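Deoxyribodipyrimidine photo-lyase (Oryza sativa Japonica Group, PDB 3UMV) repairs UV-damaged DNA by using light to split cyclobutane pyrimidine dimers back into separate pyrimidines, with one FAD bound per subunit. Local coordinates at residues Gln447-Arg452 against Lys457-Asn462; Asp47-Asp52 against Pro244-Ala249; Glu366-Ala371 against Pro376-Ser381. One frame throughout, in Å; residues are numbered along the deposited sequence.

In the fold
Contacts 1 and 3 lie in the helical part of the chain, while contact 2 joins the alpha/beta part to a later helix. Contact 3 carries W378, a predicted electron-transfer tryptophan whose side chain is about 9 Å from the FAD. Contact 1 folds a urea-binding loop at the surface, its nearest atoms about 6 Å from those of contact 3. The side chain of its Y460 is about 7 Å from that of W406, another predicted member of the tryptophan relay. Contact 2 is on the other side of the chain's centre, its centre 40 Å from that of contact 1; the side chain of R49 there is about 12 Å from the FAD.

Contact 1. Residues Gln447-Arg452 against Lys457-Asn462; sequences QGWKER and KIRYMN. With URE (urea), chain K; EDO (1,2-ethanediol), chain F.
W449 N donates to K457 O (2.9 Å) where 447-452 and 457-462 come together, their touching parts running 83° apart. Both belong to the long irregular loop between helices 431-442 and 463-469, which folds back on itself and holds a urea molecule. Beside this bond, G448 CA makes a CA-H...O contact with K457 O (3.4 Å); with no side chain, the glycine can sit against that oxygen, next to the K457 side chain.

The W449 indole and R459 run side by side. R459 CG makes a CH-pi contact over the five-membered ring, 4.0 Å from its centroid, while Q447 NE2 lies over the opposite face. The R459 guanidinium turns one face to the benzene end of the indole, W449 CZ2 lying over it, with the planes 69° apart, and its NE forms a salt bridge with D446.

A second pair is truly stacked. The R452 guanidinium lies flat on Y460, CZ 3.7 Å from the ring centroid and the planes 6° apart, a cation-pi pairing that suits the wide, electron-rich face of a tyrosine. Chi1 of Y460 turns the ring away from its own N and lays it flat against R452, and the hydroxyl bonds to E405. R452 NE donates to O2 of a bound ethanediol. A serine here would remove that face, and the R452 guanidinium would probably lose its flat support and be less firmly oriented, E405 losing its tyrosine partner.

Between the two pairs sits the urea, flanked by W449 CB, R452 CD and Y460 CB. Its N2 donates to K450 O at 2.7 Å.

Contact 2. Residues Asp47-Asp52 against Pro244-Ala249; sequences DQRLAD and PGEEAA
A single carboxylate, that of E246, takes the backbone N-H groups of two successive residues, L50 and A51. It reaches from the first turn of helix 246-254 to the loop that follows strand 40-44 of the alpha/beta domain, tying together parts of the chain nearly two hundred residues apart. L50 N points almost straight at E246 OE1 (2.9 Å, 175°), meeting it from above the carboxylate plane, whereas A51 N reaches E246 OE2 at 3.0 Å on the syn side. Glutamate suits the place: its extended chain spans the gap, and two oxygens serve two neighbouring amides, which probably stabilise its negative charge.

G245, the N-cap residue, has a phi of 116°, and any side chain there would run into the carbonyl oxygen of P244. E246 CD packs 3.5 Å from R49 CB, while the rest of the arginine runs back into its own loop. The guanidinium braces the loop from within, NH1 making a salt bridge with D47 and a bond to G291 O. NE and NH2, approaching side-on from one face of the D52 carbonyl, both donate to D52 O at 3.1 Å.

Contact 3. Residues Glu366-Ala371 against Pro376-Ser381; sequences EQLENA and PLWNAS
L368 and W378 cross at about a right angle, the leucine meeting the far end of the indole. Chi1 of W378, at -169°, points the side chain away from its own amide nitrogen and sends the six-membered ring out from helix 376-388 toward the end of helix 365-369. There L368 CD2 comes over the rim, 3.7 Å from W378 CH2, in an off-centre CH-pi contact tilted 29° from the normal of the six-membered ring. The backbone of the same leucine meets the indole differently: L368 O lies in the ring plane, 3.3 Å from CH2, facing the ring's C-H edge. A leucine suits this buried corner because its CD2 methyl can lie against the rim of the indole.

That carbonyl oxygen of L368 also accepts A371 N (3.0 Å) within a Schellman motif, which ends the first helix. A371 is its C-prime residue, with a positive phi; glycine is commonest at such positions, and alanine takes the left-handed conformation at some cost, its small CB fitting beside N379. The turn brings A371 against the second helix, its CB 3.7 Å from N379 O.

Tryptophan suits its place for more than bulk: W378 is predicted to pass electrons as a tryptophanyl radical. Its ring meets that of W399 with planes about 10° apart and W406 edge-to-face, and NE1 bonds to W399 O. Near one face of the indole lies S381 OG, which donates to W378 O at 2.7 Å on a lone pair in the carbonyl plane.

Contact 1. Residues Gln447-Arg452 against Lys457-Asn462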
ATOM      1  N   GLN A 447       2.974   1.048  23.134  1.00 14.66           N
ATOM      2  CA  GLN A 447       3.095   1.566  24.501  1.00 13.01           C
ATOM      3  C   GLN A 447       4.536   2.036  24.757  1.00 14.64           C
ATOM      4  O   GLN A 447       5.430   1.775  23.951  1.00 18.61           O
ATOM      5  CB  GLN A 447       2.768   0.471  25.504  1.00 15.75           C
ATOM      6  CG  GLN A 447       3.686  -0.724  25.406  1.00 18.58           C
ATOM      7  CD  GLN A 447       3.535  -1.642  26.611  1.00 22.37           C
ATOM      8  OE1 GLN A 447       2.769  -2.596  26.576  1.00 22.76           O
ATOM      9  NE2 GLN A 447       4.259  -1.345  27.678  1.00 24.74           N
ATOM     10  N   GLY A 448       4.756   2.720  25.874  1.00 16.29           N
ATOM     11  CA  GLY A 448       6.103   3.042  26.329  1.00 14.01           C
ATOM     12  C   GLY A 448       6.696   1.888  27.133  1.00 19.96           C
ATOM     13  O   GLY A 448       5.991   0.976  27.570  1.00 25.04           O
ATOM     14  N   TRP A 449       8.003   1.938  27.341  1.00 15.20           N
ATOM     15  CA  TRP A 449       8.737   0.858  27.980  1.00 14.22           C
ATOM     16  C   TRP A 449       9.787   1.502  28.878  1.00 17.59           C
ATOM     17  O   TRP A 449       9.881   2.728  28.949  1.00 19.89           O
ATOM     18  CB  TRP A 449       9.393  -0.028  26.904  1.00 17.96           C
ATOM     19  CG  TRP A 449       8.384  -0.631  25.951  1.00 19.09           C
ATOM     20  CD1 TRP A 449       7.927  -0.086  24.765  1.00 18.89           C
ATOM     21  CD2 TRP A 449       7.700  -1.880  26.101  1.00 22.85           C
ATOM     22  NE1 TRP A 449       6.993  -0.920  24.192  1.00 21.25           N
ATOM     23  CE2 TRP A 449       6.846  -2.030  24.981  1.00 20.84           C
ATOM     24  CE3 TRP A 449       7.724  -2.888  27.070  1.00 24.86           C
ATOM     25  CZ2 TRP A 449       6.026  -3.150  24.814  1.00 24.37           C
ATOM     26  CZ3 TRP A 449       6.907  -3.994  26.898  1.00 25.95           C
ATOM     27  CH2 TRP A 449       6.071  -4.112  25.784  1.00 22.75           C
ATOM     28  N   LYS A 450      10.592   0.687  29.547  1.00 16.88           N
ATOM     29  CA  LYS A 450      11.542   1.217  30.518  1.00 17.92           C
ATOM     30  C   LYS A 450      12.481   2.239  29.885  1.00 17.76           C
ATOM     31  O   LYS A 450      13.095   1.970  28.856  1.00 19.91           O
ATOM     32  CB  LYS A 450      12.348   0.072  31.132  1.00 23.74           C
ATOM     33  CG  LYS A 450      13.170   0.476  32.344  1.00 30.95           C
ATOM     34  CD  LYS A 450      13.845  -0.737  32.968  1.00 36.79           C
ATOM     35  CE  LYS A 450      14.409  -0.415  34.347  1.00 40.29           C
ATOM     36  NZ  LYS A 450      15.469   0.626  34.294  1.00 44.35           N
ATOM     37  N   GLU A 451      12.568   3.415  30.501  1.00 19.34           N
ATOM     38  CA  GLU A 451      13.397   4.493  29.983  1.00 18.99           C
ATOM     39  C   GLU A 451      14.862   4.070  29.912  1.00 21.99           C
ATOM     40  O   GLU A 451      15.406   3.520  30.874  1.00 24.10           O
ATOM     41  CB  GLU A 451      13.247   5.754  30.835  1.00 21.59           C
ATOM     42  CG  GLU A 451      13.523   7.037  30.069  1.00 24.50           C
ATOM     43  CD  GLU A 451      13.212   8.283  30.868  1.00 29.33           C
ATOM     44  OE1 GLU A 451      13.619   9.379  30.432  1.00 27.79           O
ATOM     45  OE2 GLU A 451      12.561   8.170  31.929  1.00 33.59           O
ATOM     46  N   ARG A 452      15.483   4.331  28.768  1.00 20.72           N
ATOM     47  CA  ARG A 452      16.896   4.042  28.553  1.00 21.87           C
ATOM     48  C   ARG A 452      17.488   5.163  27.717  1.00 21.05           C
ATOM     49  O   ARG A 452      16.752   5.973  27.151  1.00 19.42           O
ATOM     50  CB  ARG A 452      17.057   2.703  27.837  1.00 25.41           C
ATOM     51  CG  ARG A 452      16.416   2.665  26.470  1.00 27.95           C
ATOM     52  CD  ARG A 452      16.609   1.314  25.817  1.00 29.71           C
ATOM     53  NE  ARG A 452      18.025   1.003  25.681  1.00 37.88           N
ATOM     54  CZ  ARG A 452      18.608  -0.085  26.175  1.00 41.59           C
ATOM     55  NH1 ARG A 452      17.891  -0.996  26.833  1.00 37.04           N
ATOM     56  NH2 ARG A 452      19.915  -0.264  25.998  1.00 42.51           N
ATOM     57  N   LYS A 457      11.663   6.104  26.402  1.00 14.94           N
ATOM     58  CA  LYS A 457      10.675   5.037  26.582  1.00 17.39           C
ATOM     59  C   LYS A 457      10.221   4.354  25.285  1.00 14.00           C
ATOM     60  O   LYS A 457       9.344   3.496  25.301  1.00 15.97           O
ATOM     61  CB  LYS A 457       9.474   5.564  27.363  1.00 19.59           C
ATOM     62  CG  LYS A 457       9.876   6.160  28.699  1.00 22.48           C
ATOM     63  CD  LYS A 457       8.683   6.685  29.470  1.00 25.99           C
ATOM     64  CE  LYS A 457       9.154   7.481  30.674  1.00 31.96           C
ATOM     65  NZ  LYS A 457       8.013   8.016  31.472  1.00 34.09           N
ATOM     66  N   ILE A 458      10.805   4.736  24.156  1.00 15.02           N
ATOM     67  CA  ILE A 458      10.463   4.079  22.898  1.00 11.41           C
ATOM     68  C   ILE A 458      10.977   2.646  23.006  1.00 11.00           C
ATOM     69  O   ILE A 458      12.076   2.428  23.496  1.00 15.31           O
ATOM     70  CB  ILE A 458      11.152   4.765  21.703  1.00 12.89           C
ATOM     71  CG1 ILE A 458      10.710   6.232  21.615  1.00 14.38           C
ATOM     72  CG2 ILE A 458      10.848   4.012  20.410  1.00 13.16           C
ATOM     73  CD1 ILE A 458       9.191   6.411  21.549  1.00 11.99           C
ATOM     74  N   ARG A 459      10.185   1.680  22.538  1.00 12.96           N
ATOM     75  CA  ARG A 459      10.565   0.265  22.591  1.00 11.61           C
ATOM     76  C   ARG A 459      11.942  -0.020  21.970  1.00 12.02           C
ATOM     77  O   ARG A 459      12.245   0.428  20.850  1.00 12.53           O
ATOM     78  CB  ARG A 459       9.484  -0.600  21.927  1.00 11.23           C
ATOM     79  CG  ARG A 459       9.758  -2.110  22.028  1.00 16.50           C
ATOM     80  CD  ARG A 459       8.895  -2.921  21.055  1.00 16.52           C
ATOM     81  NE  ARG A 459       7.462  -2.732  21.279  1.00 15.81           N
ATOM     82  CZ  ARG A 459       6.578  -3.723  21.342  1.00 21.43           C
ATOM     83  NH1 ARG A 459       6.986  -4.980  21.199  1.00 29.08           N
ATOM     84  NH2 ARG A 459       5.285  -3.459  21.550  1.00 19.15           N
ATOM     85  N   TYR A 460      12.767  -0.774  22.700  1.00 15.13           N
ATOM     86  CA  TYR A 460      14.128  -1.097  22.285  1.00 14.86           C
ATOM     87  C   TYR A 460      14.179  -2.545  21.804  1.00 17.62           C
ATOM     88  O   TYR A 460      13.449  -3.391  22.306  1.00 21.13           O
ATOM     89  CB  TYR A 460      15.099  -0.909  23.460  1.00 16.80           C
ATOM     90  CG  TYR A 460      16.561  -1.030  23.080  1.00 19.78           C
ATOM     91  CD1 TYR A 460      17.334  -2.080  23.551  1.00 25.88           C
ATOM     92  CD2 TYR A 460      17.165  -0.091  22.261  1.00 18.28           C
ATOM     93  CE1 TYR A 460      18.671  -2.192  23.214  1.00 25.57           C
ATOM     94  CE2 TYR A 460      18.506  -0.197  21.908  1.00 18.20           C
ATOM     95  CZ  TYR A 460      19.250  -1.250  22.388  1.00 23.84           C
ATOM     96  OH  TYR A 460      20.584  -1.371  22.050  1.00 24.63           O
ATOM     97  N   MET A 461      15.026  -2.815  20.816  1.00 15.98           N
ATOM     98  CA  MET A 461      15.291  -4.178  20.372  1.00 16.96           C
ATOM     99  C   MET A 461      16.791  -4.280  20.158  1.00 19.94           C
ATOM    100  O   MET A 461      17.437  -3.293  19.796  1.00 23.73           O
ATOM    101  CB  MET A 461      14.562  -4.485  19.064  1.00 16.02           C
ATOM    102  CG  MET A 461      13.025  -4.545  19.145  1.00 14.83           C
ATOM    103  SD  MET A 461      12.278  -4.681  17.488  1.00 23.52           S
ATOM    104  CE  MET A 461      12.545  -6.421  17.124  1.00 23.67           C
ATOM    105  N   ASN A 462      17.368  -5.455  20.392  1.00 21.34           N
ATOM    106  CA  ASN A 462      18.803  -5.597  20.160  1.00 24.02           C
ATOM    107  C   ASN A 462      19.184  -6.946  19.583  1.00 23.73           C
ATOM    108  O   ASN A 462      18.337  -7.845  19.472  1.00 22.34           O
ATOM    109  CB  ASN A 462      19.642  -5.242  21.403  1.00 27.30           C
ATOM    110  CG  ASN A 462      19.353  -6.142  22.602  1.00 31.42           C
ATOM    111  OD1 ASN A 462      18.623  -7.135  22.501  1.00 33.00           O
ATOM    112  ND2 ASN A 462      19.948  -5.799  23.745  1.00 33.53           N
TER
HETATM  113  C   URE K 902      12.913  -0.033  26.354  1.00 36.16           C
HETATM  114  O   URE K 902      13.006   1.152  26.014  1.00 35.62           O
HETATM  115  N1  URE K 902      12.393  -0.941  25.553  1.00 30.04           N
HETATM  116  N2  URE K 902      13.350  -0.402  27.534  1.00 35.40           N
HETATM  117  C1  EDO F 706      21.755   2.701  23.499  1.00 48.99           C
HETATM  118  O1  EDO F 706      22.297   2.897  22.249  1.00 50.48           O
HETATM  119  C2  EDO F 706      20.408   2.816  23.679  1.00 45.09           C
HETATM  120  O2  EDO F 706      19.862   2.550  24.911  1.00 44.48           O
HETATM  121  O   HOH W   1       7.474   2.256  22.007  1.00 16.32           O

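Contact 2. Residues Asp47-Asp52 against Pro244-Ala249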
ATOM      1  N   ASP A  47      -6.446   1.222  -6.634  1.00 13.94           N
ATOM      2  CA  ASP A  47      -6.926  -0.152  -6.725  1.00 13.26           C
ATOM      3  C   ASP A  47      -6.882  -0.677  -8.155  1.00 15.22           C
ATOM      4  O   ASP A  47      -7.873  -0.648  -8.886  1.00 15.68           O
ATOM      5  CB  ASP A  47      -8.313  -0.251  -6.080  1.00 14.12           C
ATOM      6  CG  ASP A  47      -8.273   0.090  -4.591  1.00 17.52           C
ATOM      7  OD1 ASP A  47      -8.629   1.229  -4.241  1.00 19.10           O
ATOM      8  OD2 ASP A  47      -7.825  -0.759  -3.776  1.00 15.70           O
ATOM      9  N   GLN A  48      -5.696  -1.155  -8.530  1.00 13.83           N
ATOM     10  CA  GLN A  48      -5.379  -1.529  -9.896  1.00 12.38           C
ATOM     11  C   GLN A  48      -5.804  -2.959 -10.215  1.00 15.81           C
ATOM     12  O   GLN A  48      -4.965  -3.856 -10.415  1.00 16.67           O
ATOM     13  CB  GLN A  48      -3.894  -1.293 -10.150  1.00 13.17           C
ATOM     14  CG  GLN A  48      -3.525   0.173  -9.963  1.00 14.67           C
ATOM     15  CD  GLN A  48      -2.064   0.389  -9.633  1.00 18.84           C
ATOM     16  OE1 GLN A  48      -1.192  -0.366 -10.071  1.00 24.15           O
ATOM     17  NE2 GLN A  48      -1.787   1.435  -8.863  1.00 20.71           N
ATOM     18  N   ARG A  49      -7.120  -3.140 -10.252  1.00 17.23           N
ATOM     19  CA  ARG A  49      -7.769  -4.428 -10.485  1.00 12.41           C
ATOM     20  C   ARG A  49      -9.209  -4.195 -10.929  1.00 17.22           C
ATOM     21  O   ARG A  49      -9.820  -3.178 -10.599  1.00 15.78           O
ATOM     22  CB  ARG A  49      -7.755  -5.286  -9.213  1.00 12.40           C
ATOM     23  CG  ARG A  49      -8.716  -4.802  -8.129  1.00 11.93           C
ATOM     24  CD  ARG A  49      -8.557  -5.581  -6.802  1.00 14.62           C
ATOM     25  NE  ARG A  49      -9.436  -4.980  -5.799  1.00 12.34           N
ATOM     26  CZ  ARG A  49      -9.102  -3.960  -5.015  1.00 18.16           C
ATOM     27  NH1 ARG A  49      -7.866  -3.449  -5.043  1.00 13.45           N
ATOM     28  NH2 ARG A  49     -10.005  -3.464  -4.180  1.00 15.51           N
ATOM     29  N   LEU A  50      -9.744  -5.147 -11.689  1.00 15.79           N
ATOM     30  CA  LEU A  50     -11.145  -5.097 -12.108  1.00 17.35           C
ATOM     31  C   LEU A  50     -12.039  -5.900 -11.159  1.00 20.71           C
ATOM     32  O   LEU A  50     -13.197  -5.547 -10.963  1.00 21.75           O
ATOM     33  CB  LEU A  50     -11.302  -5.590 -13.543  1.00 20.00           C
ATOM     34  CG  LEU A  50     -10.424  -4.846 -14.545  1.00 20.63           C
ATOM     35  CD1 LEU A  50     -10.526  -5.474 -15.936  1.00 22.37           C
ATOM     36  CD2 LEU A  50     -10.808  -3.368 -14.566  1.00 17.56           C
ATOM     37  N   ALA A  51     -11.507  -6.959 -10.548  1.00 18.87           N
ATOM     38  CA  ALA A  51     -12.321  -7.771  -9.657  1.00 19.74           C
ATOM     39  C   ALA A  51     -12.347  -7.173  -8.261  1.00 14.95           C
ATOM     40  O   ALA A  51     -11.413  -6.476  -7.859  1.00 15.70           O
ATOM     41  CB  ALA A  51     -11.809  -9.212  -9.605  1.00 26.12           C
ATOM     42  N   ASP A  52     -13.413  -7.448  -7.523  1.00 14.62           N
ATOM     43  CA  ASP A  52     -13.462  -7.088  -6.102  1.00 13.21           C
ATOM     44  C   ASP A  52     -13.097  -5.614  -5.852  1.00 14.91           C
ATOM     45  O   ASP A  52     -12.383  -5.286  -4.893  1.00 13.64           O
ATOM     46  CB  ASP A  52     -12.495  -7.973  -5.313  1.00 15.74           C
ATOM     47  CG  ASP A  52     -12.800  -9.450  -5.465  1.00 21.48           C
ATOM     48  OD1 ASP A  52     -11.849 -10.262  -5.437  1.00 23.92           O
ATOM     49  OD2 ASP A  52     -13.993  -9.796  -5.613  1.00 20.36           O
ATOM     50  N   PRO A 244       3.548  -9.356 -11.310  1.00 20.15           N
ATOM     51  CA  PRO A 244       2.487  -8.437 -10.893  1.00 19.11           C
ATOM     52  C   PRO A 244       1.134  -8.735 -11.530  1.00 20.25           C
ATOM     53  O   PRO A 244       1.067  -9.372 -12.585  1.00 20.63           O
ATOM     54  CB  PRO A 244       2.988  -7.080 -11.386  1.00 18.61           C
ATOM     55  CG  PRO A 244       3.840  -7.415 -12.581  1.00 20.63           C
ATOM     56  CD  PRO A 244       4.507  -8.730 -12.239  1.00 21.61           C
ATOM     57  N   GLY A 245       0.069  -8.260 -10.891  1.00 17.67           N
ATOM     58  CA  GLY A 245      -1.258  -8.318 -11.482  1.00 19.77           C
ATOM     59  C   GLY A 245      -2.253  -9.183 -10.733  1.00 22.35           C
ATOM     60  O   GLY A 245      -1.880  -9.944  -9.833  1.00 21.85           O
ATOM     61  N   GLU A 246      -3.519  -9.068 -11.121  1.00 22.76           N
ATOM     62  CA  GLU A 246      -4.616  -9.809 -10.494  1.00 20.01           C
ATOM     63  C   GLU A 246      -4.421 -11.320 -10.538  1.00 20.26           C
ATOM     64  O   GLU A 246      -4.600 -12.002  -9.530  1.00 23.57           O
ATOM     65  CB  GLU A 246      -5.948  -9.484 -11.170  1.00 22.75           C
ATOM     66  CG  GLU A 246      -6.401  -8.046 -11.056  1.00 18.39           C
ATOM     67  CD  GLU A 246      -7.833  -7.857 -11.549  1.00 25.89           C
ATOM     68  OE1 GLU A 246      -8.017  -7.328 -12.670  1.00 26.88           O
ATOM     69  OE2 GLU A 246      -8.775  -8.239 -10.817  1.00 25.81           O
ATOM     70  N   GLU A 247      -4.080 -11.837 -11.711  1.00 22.44           N
ATOM     71  CA  GLU A 247      -3.983 -13.278 -11.913  1.00 24.29           C
ATOM     72  C   GLU A 247      -2.918 -13.877 -10.990  1.00 25.23           C
ATOM     73  O   GLU A 247      -3.170 -14.865 -10.303  1.00 29.66           O
ATOM     74  CB  GLU A 247      -3.695 -13.574 -13.387  1.00 32.52           C
ATOM     75  CG  GLU A 247      -3.704 -15.038 -13.769  1.00 42.97           C
ATOM     76  CD  GLU A 247      -3.833 -15.230 -15.271  1.00 54.20           C
ATOM     77  OE1 GLU A 247      -4.605 -14.471 -15.899  1.00 56.79           O
ATOM     78  OE2 GLU A 247      -3.163 -16.130 -15.823  1.00 59.27           O
ATOM     79  N   ALA A 248      -1.734 -13.273 -10.960  1.00 23.85           N
ATOM     80  CA  ALA A 248      -0.655 -13.756 -10.102  1.00 22.23           C
ATOM     81  C   ALA A 248      -0.975 -13.547  -8.624  1.00 21.63           C
ATOM     82  O   ALA A 248      -0.522 -14.316  -7.773  1.00 21.95           O
ATOM     83  CB  ALA A 248       0.666 -13.076 -10.457  1.00 21.28           C
ATOM     84  N   ALA A 249      -1.752 -12.504  -8.320  1.00 20.60           N
ATOM     85  CA  ALA A 249      -2.088 -12.185  -6.927  1.00 15.90           C
ATOM     86  C   ALA A 249      -3.012 -13.244  -6.321  1.00 17.51           C
ATOM     87  O   ALA A 249      -2.819 -13.693  -5.188  1.00 23.97           O
ATOM     88  CB  ALA A 249      -2.737 -10.782  -6.827  1.00 14.29           C
TER

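Contact 3. Residues Glu366-Ala371 against Pro376-Ser381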
ATOM      1  N   GLU A 366      24.414   7.269   3.538  1.00 22.54           N
ATOM      2  CA  GLU A 366      25.126   6.460   2.549  1.00 22.76           C
ATOM      3  C   GLU A 366      25.630   5.142   3.138  1.00 19.33           C
ATOM      4  O   GLU A 366      25.491   4.091   2.514  1.00 22.80           O
ATOM      5  CB  GLU A 366      26.279   7.245   1.898  1.00 26.40           C
ATOM      6  CG  GLU A 366      27.107   6.440   0.881  1.00 38.42           C
ATOM      7  CD  GLU A 366      28.395   5.843   1.474  1.00 52.15           C
ATOM      8  OE1 GLU A 366      29.141   6.571   2.175  1.00 57.05           O
ATOM      9  OE2 GLU A 366      28.664   4.642   1.232  1.00 54.31           O
ATOM     10  N   GLN A 367      26.196   5.206   4.341  1.00 17.71           N
ATOM     11  CA  GLN A 367      26.717   4.021   5.029  1.00 21.91           C
ATOM     12  C   GLN A 367      25.612   3.020   5.381  1.00 16.47           C
ATOM     13  O   GLN A 367      25.806   1.809   5.248  1.00 15.95           O
ATOM     14  CB  GLN A 367      27.475   4.416   6.294  1.00 21.12           C
ATOM     15  CG  GLN A 367      28.838   5.050   6.008  1.00 14.80           C
ATOM     16  CD  GLN A 367      29.428   5.766   7.207  1.00 17.56           C
ATOM     17  OE1 GLN A 367      28.726   6.094   8.156  1.00 21.34           O
ATOM     18  NE2 GLN A 367      30.740   6.029   7.160  1.00 21.18           N
ATOM     19  N   LEU A 368      24.476   3.531   5.841  1.00 16.53           N
ATOM     20  CA  LEU A 368      23.315   2.682   6.103  1.00 15.76           C
ATOM     21  C   LEU A 368      22.812   2.059   4.812  1.00 15.48           C
ATOM     22  O   LEU A 368      22.579   0.849   4.733  1.00 17.84           O
ATOM     23  CB  LEU A 368      22.209   3.495   6.775  1.00 18.36           C
ATOM     24  CG  LEU A 368      22.532   4.005   8.186  1.00 15.97           C
ATOM     25  CD1 LEU A 368      21.535   5.062   8.660  1.00 18.04           C
ATOM     26  CD2 LEU A 368      22.623   2.853   9.185  1.00 14.72           C
ATOM     27  N   GLU A 369      22.633   2.885   3.793  1.00 15.84           N
ATOM     28  CA  GLU A 369      22.102   2.394   2.523  1.00 16.91           C
ATOM     29  C   GLU A 369      22.942   1.258   1.946  1.00 17.13           C
ATOM     30  O   GLU A 369      22.416   0.312   1.357  1.00 17.01           O
ATOM     31  CB  GLU A 369      22.012   3.518   1.506  1.00 15.10           C
ATOM     32  CG  GLU A 369      21.499   3.036   0.165  1.00 14.77           C
ATOM     33  CD  GLU A 369      20.960   4.146  -0.685  1.00 19.25           C
ATOM     34  OE1 GLU A 369      20.393   3.829  -1.742  1.00 18.05           O
ATOM     35  OE2 GLU A 369      21.094   5.331  -0.304  1.00 22.92           O
ATOM     36  N   ASN A 370      24.255   1.360   2.101  1.00 17.57           N
ATOM     37  CA  ASN A 370      25.153   0.355   1.553  1.00 18.81           C
ATOM     38  C   ASN A 370      25.502  -0.763   2.531  1.00 20.37           C
ATOM     39  O   ASN A 370      26.380  -1.582   2.247  1.00 18.30           O
ATOM     40  CB  ASN A 370      26.421   1.019   1.005  1.00 22.99           C
ATOM     41  CG  ASN A 370      26.144   1.842  -0.235  1.00 23.94           C
ATOM     42  OD1 ASN A 370      26.017   3.069  -0.173  1.00 28.58           O
ATOM     43  ND2 ASN A 370      26.016   1.167  -1.368  1.00 27.52           N
ATOM     44  N   ALA A 371      24.803  -0.792   3.668  1.00 16.95           N
ATOM     45  CA  ALA A 371      24.941  -1.852   4.662  1.00 15.42           C
ATOM     46  C   ALA A 371      26.371  -1.985   5.194  1.00 19.00           C
ATOM     47  O   ALA A 371      26.934  -3.084   5.234  1.00 18.95           O
ATOM     48  CB  ALA A 371      24.430  -3.195   4.103  1.00 13.80           C
ATOM     49  N   PRO A 376      26.152  -7.235  11.731  1.00 19.39           N
ATOM     50  CA  PRO A 376      25.905  -8.059  10.548  1.00 19.11           C
ATOM     51  C   PRO A 376      24.436  -8.436  10.382  1.00 18.45           C
ATOM     52  O   PRO A 376      24.017  -8.682   9.261  1.00 18.68           O
ATOM     53  CB  PRO A 376      26.750  -9.310  10.805  1.00 21.40           C
ATOM     54  CG  PRO A 376      26.868  -9.375  12.277  1.00 19.50           C
ATOM     55  CD  PRO A 376      26.940  -7.955  12.748  1.00 18.32           C
ATOM     56  N   LEU A 377      23.692  -8.487  11.479  1.00 19.29           N
ATOM     57  CA  LEU A 377      22.259  -8.739  11.423  1.00 13.79           C
ATOM     58  C   LEU A 377      21.547  -7.553  10.745  1.00 16.07           C
ATOM     59  O   LEU A 377      20.713  -7.746   9.867  1.00 16.33           O
ATOM     60  CB  LEU A 377      21.698  -8.999  12.816  1.00 16.21           C
ATOM     61  CG  LEU A 377      20.180  -9.212  12.857  1.00 16.82           C
ATOM     62  CD1 LEU A 377      19.745 -10.347  11.912  1.00 16.78           C
ATOM     63  CD2 LEU A 377      19.726  -9.484  14.277  1.00 18.89           C
ATOM     64  N   TRP A 378      21.922  -6.333  11.119  1.00 15.53           N
ATOM     65  CA  TRP A 378      21.334  -5.152  10.498  1.00 12.49           C
ATOM     66  C   TRP A 378      21.712  -5.089   9.026  1.00 16.49           C
ATOM     67  O   TRP A 378      20.864  -4.878   8.163  1.00 15.56           O
ATOM     68  CB  TRP A 378      21.759  -3.870  11.217  1.00 11.35           C
ATOM     69  CG  TRP A 378      20.929  -2.719  10.734  1.00 11.08           C
ATOM     70  CD1 TRP A 378      19.749  -2.285  11.280  1.00 12.75           C
ATOM     71  CD2 TRP A 378      21.152  -1.918   9.560  1.00 14.58           C
ATOM     72  NE1 TRP A 378      19.244  -1.249  10.540  1.00 12.44           N
ATOM     73  CE2 TRP A 378      20.084  -0.991   9.483  1.00 12.04           C
ATOM     74  CE3 TRP A 378      22.162  -1.875   8.581  1.00 14.63           C
ATOM     75  CZ2 TRP A 378      19.977  -0.050   8.452  1.00 10.44           C
ATOM     76  CZ3 TRP A 378      22.067  -0.928   7.569  1.00 13.00           C
ATOM     77  CH2 TRP A 378      20.979  -0.022   7.517  1.00 12.94           C
ATOM     78  N   ASN A 379      22.995  -5.294   8.737  1.00 13.13           N
ATOM     79  CA  ASN A 379      23.433  -5.311   7.356  1.00 16.06           C
ATOM     80  C   ASN A 379      22.629  -6.286   6.510  1.00 17.03           C
ATOM     81  O   ASN A 379      22.278  -5.966   5.375  1.00 15.06           O
ATOM     82  CB  ASN A 379      24.924  -5.673   7.256  1.00 12.74           C
ATOM     83  CG  ASN A 379      25.841  -4.608   7.819  1.00 17.37           C
ATOM     84  OD1 ASN A 379      27.017  -4.883   8.080  1.00 23.46           O
ATOM     85  ND2 ASN A 379      25.332  -3.398   8.012  1.00 13.45           N
ATOM     86  N   ALA A 380      22.350  -7.473   7.056  1.00 15.48           N
ATOM     87  CA  ALA A 380      21.577  -8.493   6.347  1.00 16.28           C
ATOM     88  C   ALA A 380      20.166  -8.001   6.037  1.00 12.97           C
ATOM     89  O   ALA A 380      19.665  -8.206   4.942  1.00 15.37           O
ATOM     90  CB  ALA A 380      21.537  -9.829   7.165  1.00 13.34           C
ATOM     91  N   SER A 381      19.537  -7.345   7.004  1.00 15.12           N
ATOM     92  CA  SER A 381      18.182  -6.845   6.802  1.00 15.52           C
ATOM     93  C   SER A 381      18.168  -5.771   5.718  1.00 16.85           C
ATOM     94  O   SER A 381      17.297  -5.766   4.853  1.00 13.70           O
ATOM     95  CB  SER A 381      17.567  -6.340   8.111  1.00 13.77           C
ATOM     96  OG  SER A 381      18.174  -5.151   8.584  1.00 16.32           O
TER